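PDB 5G5Y: fructooligosaccharide ABC transporter substrate-binding protein FusA from Streptococcus pneumoniae, which captures short- and long-chain fructooligosaccharides, with a preference for tetrasaccharides and larger, and serves as the solute-binding component of the FusABC-MsmK importer. Local coordinates for residues D44-E47 with K48-L51; D65-S68 with D69-M73. All blocks are in the same frame, centred on the assembly; numbering follows the deposited sequence.

Contact 1. Residues D44-E47 with K48-L51; sequences DFAE and KRNL
Glu47, Lys48 and Arg49 sit side by side in the opening turns of helix 45-55, yet each finds its neighbours in a different way. Glu47 sends its carboxylate along the outside of the helix: with the chain bent about the CB-CG bond (chi2 43°), OE2 comes to 3.7 Å from CG of Leu51 and also lies near CB of Asn50, a van der Waals contact one turn ahead. Lys48 runs the other way. Its extended chain lies back along the start of the helix, the methylenes passing over the carbonyl of Asp44, with Lys48 CG 3.5 Å from Asp44 O, and NZ ends in a hydrogen bond to Ser43 O.

Arg49 faces inward and is the buried member of the group. CB sits over one face of the Phe45 ring, toward its rim, and the chain then turns about the CG-CD bond (chi3 61°) to carry the guanidinium past the ring, so that NH1 comes to 3.8 Å from Phe45 CE2 with the two planes almost perpendicular. Ala46 CA lies over one face of the guanidinium, toward its rim. Along its edge, NE and NH2 both donate to Asn50 OD1, at 3.2 Å from NE and 3.0 Å from NH2; the oxygen lies in the guanidinium plane, while both donors approach from the same face of the amide. The main chain supplies the usual i to i+4 bonds, among them Arg49 N to Phe45 O at 2.8 Å.

NH1, turned away from Asn50, forms a salt bridge with Asp65. The buried guanidinium is thus held by an amide oxygen on one edge and a carboxylate at NH1, an environment that probably favours its positive charge and limits its rotation.

Contact 2. Residues D65-S68 with D69-M73; sequences DGAS and DVDLM
Ser68 and Asp71 face each other because of two side-chain torsions. In Ser68, chi1 of 75° places OG between the backbone N and the carbonyl carbon, while in Asp71 the carboxylate lies beside its own N (chi1 -70°) and turns back toward the serine. Ser68 OG accepts from Asp71 N at 3.1 Å in a nearly straight bond (164°). The return bond, Ser68 N to Asp71 OD2, is weak at 3.3 Å. The main chain adds Leu72 N to Ser68 O at 2.9 Å, the first i to i+4 bond of the helix.

Ala67 packs its CB against Asp71 CB at 3.8 Å, with Leu72 CD2 more loosely beside it. A water bridges the other flank, 2.8 Å from Ala67 O and 2.6 Å from Asp69 OD1, while Asp69 OD2 forms a salt bridge with Arg307. The two carboxylates of Asp69 and Asp71 also lie at the amino end of the helix, where its dipole would probably favour their negative charge.

Reciprocal side-chain to backbone bonding of this kind is a capping box, here with Ser68 as the N-cap of helix 69-77 at the end of the loop that follows strand 61-63.

Contact 1 precedes contact 2 along the chain, and their centres lie 13 Å apart on the same side of the chain's centre. Between them comes strand 61-63, which sits next to strand 3-10 in a mixed four-stranded sheet; Phe45 and Arg49 of helix 45-55 pack on both strands. The two sites meet directly at the Arg49-Asp65 salt bridge (NH1 to OD1, 2.8 Å), beside which Arg49 NH2 packs 4.0 Å from Asp71 OD2. Arg49 therefore ties the first turns of helix 45-55 to the loop leading into helix 69-77. Phe45 and Ala67 each lie about 9 Å, side chain to side chain, from substrate-binding Lys309, consistent with a position near the sugar-binding region.

Contact 1. Residues D44-E47 with K48-L51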
ATOM      1  N   ASP A  44      19.886   8.371  -3.113  1.00 23.22           N
ATOM      2  CA  ASP A  44      20.043   7.989  -4.517  1.00 25.80           C
ATOM      3  C   ASP A  44      20.441   6.522  -4.642  1.00 24.56           C
ATOM      4  O   ASP A  44      21.261   6.169  -5.473  1.00 26.41           O
ATOM      5  CB  ASP A  44      21.114   8.888  -5.203  1.00 29.42           C
ATOM      6  CG  ASP A  44      20.638   9.512  -6.513  1.00 36.83           C
ATOM      7  OD1 ASP A  44      19.426   9.488  -6.838  1.00 43.12           O
ATOM      8  OD2 ASP A  44      21.504  10.056  -7.243  1.00 41.88           O
ATOM      9  N   PHE A  45      19.854   5.650  -3.825  1.00 24.56           N
ATOM     10  CA  PHE A  45      20.265   4.235  -3.841  1.00 22.71           C
ATOM     11  C   PHE A  45      20.210   3.616  -5.244  1.00 21.90           C
ATOM     12  O   PHE A  45      21.159   2.960  -5.697  1.00 20.81           O
ATOM     13  CB  PHE A  45      19.391   3.420  -2.876  1.00 23.04           C
ATOM     14  CG  PHE A  45      19.639   1.955  -2.977  1.00 21.70           C
ATOM     15  CD1 PHE A  45      20.681   1.378  -2.283  1.00 20.43           C
ATOM     16  CD2 PHE A  45      18.836   1.163  -3.792  1.00 22.76           C
ATOM     17  CE1 PHE A  45      20.938   0.040  -2.405  1.00 21.16           C
ATOM     18  CE2 PHE A  45      19.062  -0.205  -3.890  1.00 21.90           C
ATOM     19  CZ  PHE A  45      20.136  -0.755  -3.214  1.00 21.87           C
ATOM     20  N   ALA A  46      19.101   3.826  -5.937  1.00 23.05           N
ATOM     21  CA  ALA A  46      18.883   3.171  -7.237  1.00 24.28           C
ATOM     22  C   ALA A  46      19.955   3.553  -8.251  1.00 23.25           C
ATOM     23  O   ALA A  46      20.473   2.694  -8.967  1.00 22.00           O
ATOM     24  CB  ALA A  46      17.494   3.498  -7.789  1.00 25.87           C
ATOM     25  N   GLU A  47      20.295   4.843  -8.314  1.00 23.60           N
ATOM     26  CA  GLU A  47      21.364   5.276  -9.217  1.00 26.25           C
ATOM     27  C   GLU A  47      22.747   4.715  -8.848  1.00 23.18           C
ATOM     28  O   GLU A  47      23.479   4.254  -9.718  1.00 21.07           O
ATOM     29  CB  GLU A  47      21.465   6.805  -9.345  1.00 32.00           C
ATOM     30  CG  GLU A  47      22.327   7.211 -10.548  1.00 39.87           C
ATOM     31  CD  GLU A  47      22.016   6.359 -11.795  1.00 45.94           C
ATOM     32  OE1 GLU A  47      20.840   6.428 -12.235  1.00 49.76           O
ATOM     33  OE2 GLU A  47      22.892   5.578 -12.291  1.00 42.48           O
ATOM     34  N   LYS A  48      23.067   4.745  -7.559  1.00 20.56           N
ATOM     35  CA  LYS A  48      24.347   4.245  -7.084  1.00 20.45           C
ATOM     36  C   LYS A  48      24.468   2.737  -7.319  1.00 20.14           C
ATOM     37  O   LYS A  48      25.491   2.258  -7.792  1.00 21.69           O
ATOM     38  CB  LYS A  48      24.551   4.649  -5.633  1.00 20.71           C
ATOM     39  CG  LYS A  48      24.766   6.170  -5.486  1.00 21.03           C
ATOM     40  CD  LYS A  48      24.798   6.614  -4.043  1.00 22.10           C
ATOM     41  CE  LYS A  48      25.070   8.115  -3.901  1.00 23.72           C
ATOM     42  NZ  LYS A  48      24.808   8.517  -2.493  1.00 25.73           N
ATOM     43  N   ARG A  49      23.383   2.000  -7.047  1.00 22.06           N
ATOM     44  CA  ARG A  49      23.307   0.572  -7.372  1.00 20.32           C
ATOM     45  C   ARG A  49      23.497   0.307  -8.857  1.00 20.95           C
ATOM     46  O   ARG A  49      24.314  -0.527  -9.236  1.00 19.68           O
ATOM     47  CB  ARG A  49      21.973  -0.009  -6.884  1.00 20.46           C
ATOM     48  CG  ARG A  49      21.788  -1.478  -7.238  1.00 21.40           C
ATOM     49  CD  ARG A  49      20.345  -1.897  -7.276  1.00 22.92           C
ATOM     50  NE  ARG A  49      19.648  -1.137  -8.279  1.00 23.57           N
ATOM     51  CZ  ARG A  49      18.383  -0.750  -8.240  1.00 24.49           C
ATOM     52  NH1 ARG A  49      17.593  -1.095  -7.242  1.00 28.77           N
ATOM     53  NH2 ARG A  49      17.900  -0.021  -9.245  1.00 23.58           N
ATOM     54  N   ASN A  50      22.785   1.048  -9.713  1.00 23.71           N
ATOM     55  CA  ASN A  50      22.909   0.854 -11.170  1.00 23.62           C
ATOM     56  C   ASN A  50      24.330   1.130 -11.718  1.00 23.60           C
ATOM     57  O   ASN A  50      24.803   0.405 -12.612  1.00 24.70           O
ATOM     58  CB  ASN A  50      21.850   1.687 -11.926  1.00 24.51           C
ATOM     59  CG  ASN A  50      20.419   1.224 -11.660  1.00 26.44           C
ATOM     60  OD1 ASN A  50      20.166   0.111 -11.156  1.00 27.16           O
ATOM     61  ND2 ASN A  50      19.471   2.101 -11.945  1.00 25.75           N
ATOM     62  N   LEU A  51      25.029   2.123 -11.154  1.00 23.62           N
ATOM     63  CA  LEU A  51      26.435   2.394 -11.537  1.00 24.59           C
ATOM     64  C   LEU A  51      27.371   1.257 -11.145  1.00 24.31           C
ATOM     65  O   LEU A  51      28.263   0.878 -11.912  1.00 24.23           O
ATOM     66  CB  LEU A  51      26.952   3.697 -10.921  1.00 25.43           C
ATOM     67  CG  LEU A  51      26.488   4.967 -11.613  1.00 28.30           C
ATOM     68  CD1 LEU A  51      26.812   6.162 -10.750  1.00 28.95           C
ATOM     69  CD2 LEU A  51      27.098   5.095 -12.997  1.00 28.07           C
TER

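Contact 2. Residues D65-S68 with D69-M73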
ATOM      1  N   ASP A  65      16.771  -3.957  -1.459  1.00 23.46           N
ATOM      2  CA  ASP A  65      16.929  -3.500  -2.828  1.00 27.13           C
ATOM      3  C   ASP A  65      15.754  -2.770  -3.484  1.00 31.30           C
ATOM      4  O   ASP A  65      15.982  -1.867  -4.324  1.00 33.28           O
ATOM      5  CB  ASP A  65      17.243  -4.718  -3.706  1.00 27.56           C
ATOM      6  CG  ASP A  65      17.602  -4.333  -5.166  1.00 30.17           C
ATOM      7  OD1 ASP A  65      18.008  -3.146  -5.454  1.00 29.39           O
ATOM      8  OD2 ASP A  65      17.473  -5.236  -6.012  1.00 25.46           O
ATOM      9  N   GLY A  66      14.534  -3.212  -3.218  1.00 28.89           N
ATOM     10  CA  GLY A  66      13.331  -2.612  -3.860  1.00 29.52           C
ATOM     11  C   GLY A  66      13.240  -2.459  -5.393  1.00 28.52           C
ATOM     12  O   GLY A  66      12.577  -1.551  -5.871  1.00 31.98           O
ATOM     13  N   ALA A  67      13.845  -3.337  -6.176  1.00 25.27           N
ATOM     14  CA  ALA A  67      13.827  -3.173  -7.637  1.00 25.89           C
ATOM     15  C   ALA A  67      12.461  -3.456  -8.267  1.00 27.28           C
ATOM     16  O   ALA A  67      11.682  -4.212  -7.706  1.00 24.40           O
ATOM     17  CB  ALA A  67      14.827  -4.091  -8.257  1.00 26.23           C
ATOM     18  N   SER A  68      12.211  -2.868  -9.439  1.00 24.69           N
ATOM     19  CA  SER A  68      11.017  -3.158 -10.230  1.00 26.25           C
ATOM     20  C   SER A  68      11.121  -4.543 -10.927  1.00 23.58           C
ATOM     21  O   SER A  68      12.217  -5.115 -11.072  1.00 21.85           O
ATOM     22  CB  SER A  68      10.806  -2.069 -11.282  1.00 25.82           C
ATOM     23  OG  SER A  68      11.750  -2.231 -12.332  1.00 26.76           O
ATOM     24  N   ASP A  69       9.976  -5.064 -11.362  1.00 21.67           N
ATOM     25  CA  ASP A  69       9.918  -6.319 -12.108  1.00 22.16           C
ATOM     26  C   ASP A  69      10.740  -6.263 -13.397  1.00 21.82           C
ATOM     27  O   ASP A  69      11.451  -7.209 -13.726  1.00 21.43           O
ATOM     28  CB  ASP A  69       8.473  -6.711 -12.386  1.00 22.84           C
ATOM     29  CG  ASP A  69       7.738  -7.124 -11.120  1.00 25.44           C
ATOM     30  OD1 ASP A  69       8.406  -7.367 -10.063  1.00 25.54           O
ATOM     31  OD2 ASP A  69       6.494  -7.201 -11.154  1.00 25.52           O
ATOM     32  N   VAL A  70      10.666  -5.121 -14.063  1.00 23.21           N
ATOM     33  CA  VAL A  70      11.485  -4.836 -15.255  1.00 26.93           C
ATOM     34  C   VAL A  70      12.971  -5.003 -14.955  1.00 25.73           C
ATOM     35  O   VAL A  70      13.656  -5.672 -15.709  1.00 25.00           O
ATOM     36  CB  VAL A  70      11.193  -3.423 -15.804  1.00 28.10           C
ATOM     37  CG1 VAL A  70      12.284  -2.950 -16.755  1.00 31.69           C
ATOM     38  CG2 VAL A  70       9.875  -3.448 -16.542  1.00 28.79           C
ATOM     39  N   ASP A  71      13.429  -4.394 -13.855  1.00 26.78           N
ATOM     40  CA  ASP A  71      14.831  -4.476 -13.383  1.00 27.48           C
ATOM     41  C   ASP A  71      15.205  -5.915 -13.110  1.00 24.55           C
ATOM     42  O   ASP A  71      16.246  -6.376 -13.576  1.00 25.07           O
ATOM     43  CB  ASP A  71      15.080  -3.696 -12.065  1.00 29.26           C
ATOM     44  CG  ASP A  71      15.034  -2.193 -12.199  1.00 33.49           C
ATOM     45  OD1 ASP A  71      15.340  -1.639 -13.263  1.00 35.50           O
ATOM     46  OD2 ASP A  71      14.702  -1.538 -11.172  1.00 39.40           O
ATOM     47  N   LEU A  72      14.390  -6.641 -12.334  1.00 22.93           N
ATOM     48  CA  LEU A  72      14.717  -8.052 -12.013  1.00 22.42           C
ATOM     49  C   LEU A  72      14.910  -8.887 -13.266  1.00 23.12           C
ATOM     50  O   LEU A  72      15.879  -9.638 -13.362  1.00 23.60           O
ATOM     51  CB  LEU A  72      13.635  -8.744 -11.140  1.00 22.82           C
ATOM     52  CG  LEU A  72      13.557  -8.268  -9.687  1.00 22.75           C
ATOM     53  CD1 LEU A  72      12.346  -8.941  -8.994  1.00 21.05           C
ATOM     54  CD2 LEU A  72      14.855  -8.528  -8.929  1.00 21.95           C
ATOM     55  N   MET A  73      13.990  -8.733 -14.220  1.00 25.50           N
ATOM     56  CA  MET A  73      14.055  -9.438 -15.507  1.00 28.72           C
ATOM     57  C   MET A  73      15.311  -9.114 -16.305  1.00 26.35           C
ATOM     58  O   MET A  73      15.943 -10.011 -16.851  1.00 27.09           O
ATOM     59  CB  MET A  73      12.828  -9.122 -16.378  1.00 33.11           C
ATOM     60  CG  MET A  73      11.544  -9.825 -15.969  1.00 41.91           C
ATOM     61  SD  MET A  73      11.744 -11.519 -15.364  1.00 50.81           S
ATOM     62  CE  MET A  73      10.063 -12.022 -15.769  1.00 48.61           C
TER
HETATM   63  O   HOH W   1       9.690  -6.099  -8.213  1.00 31.24           O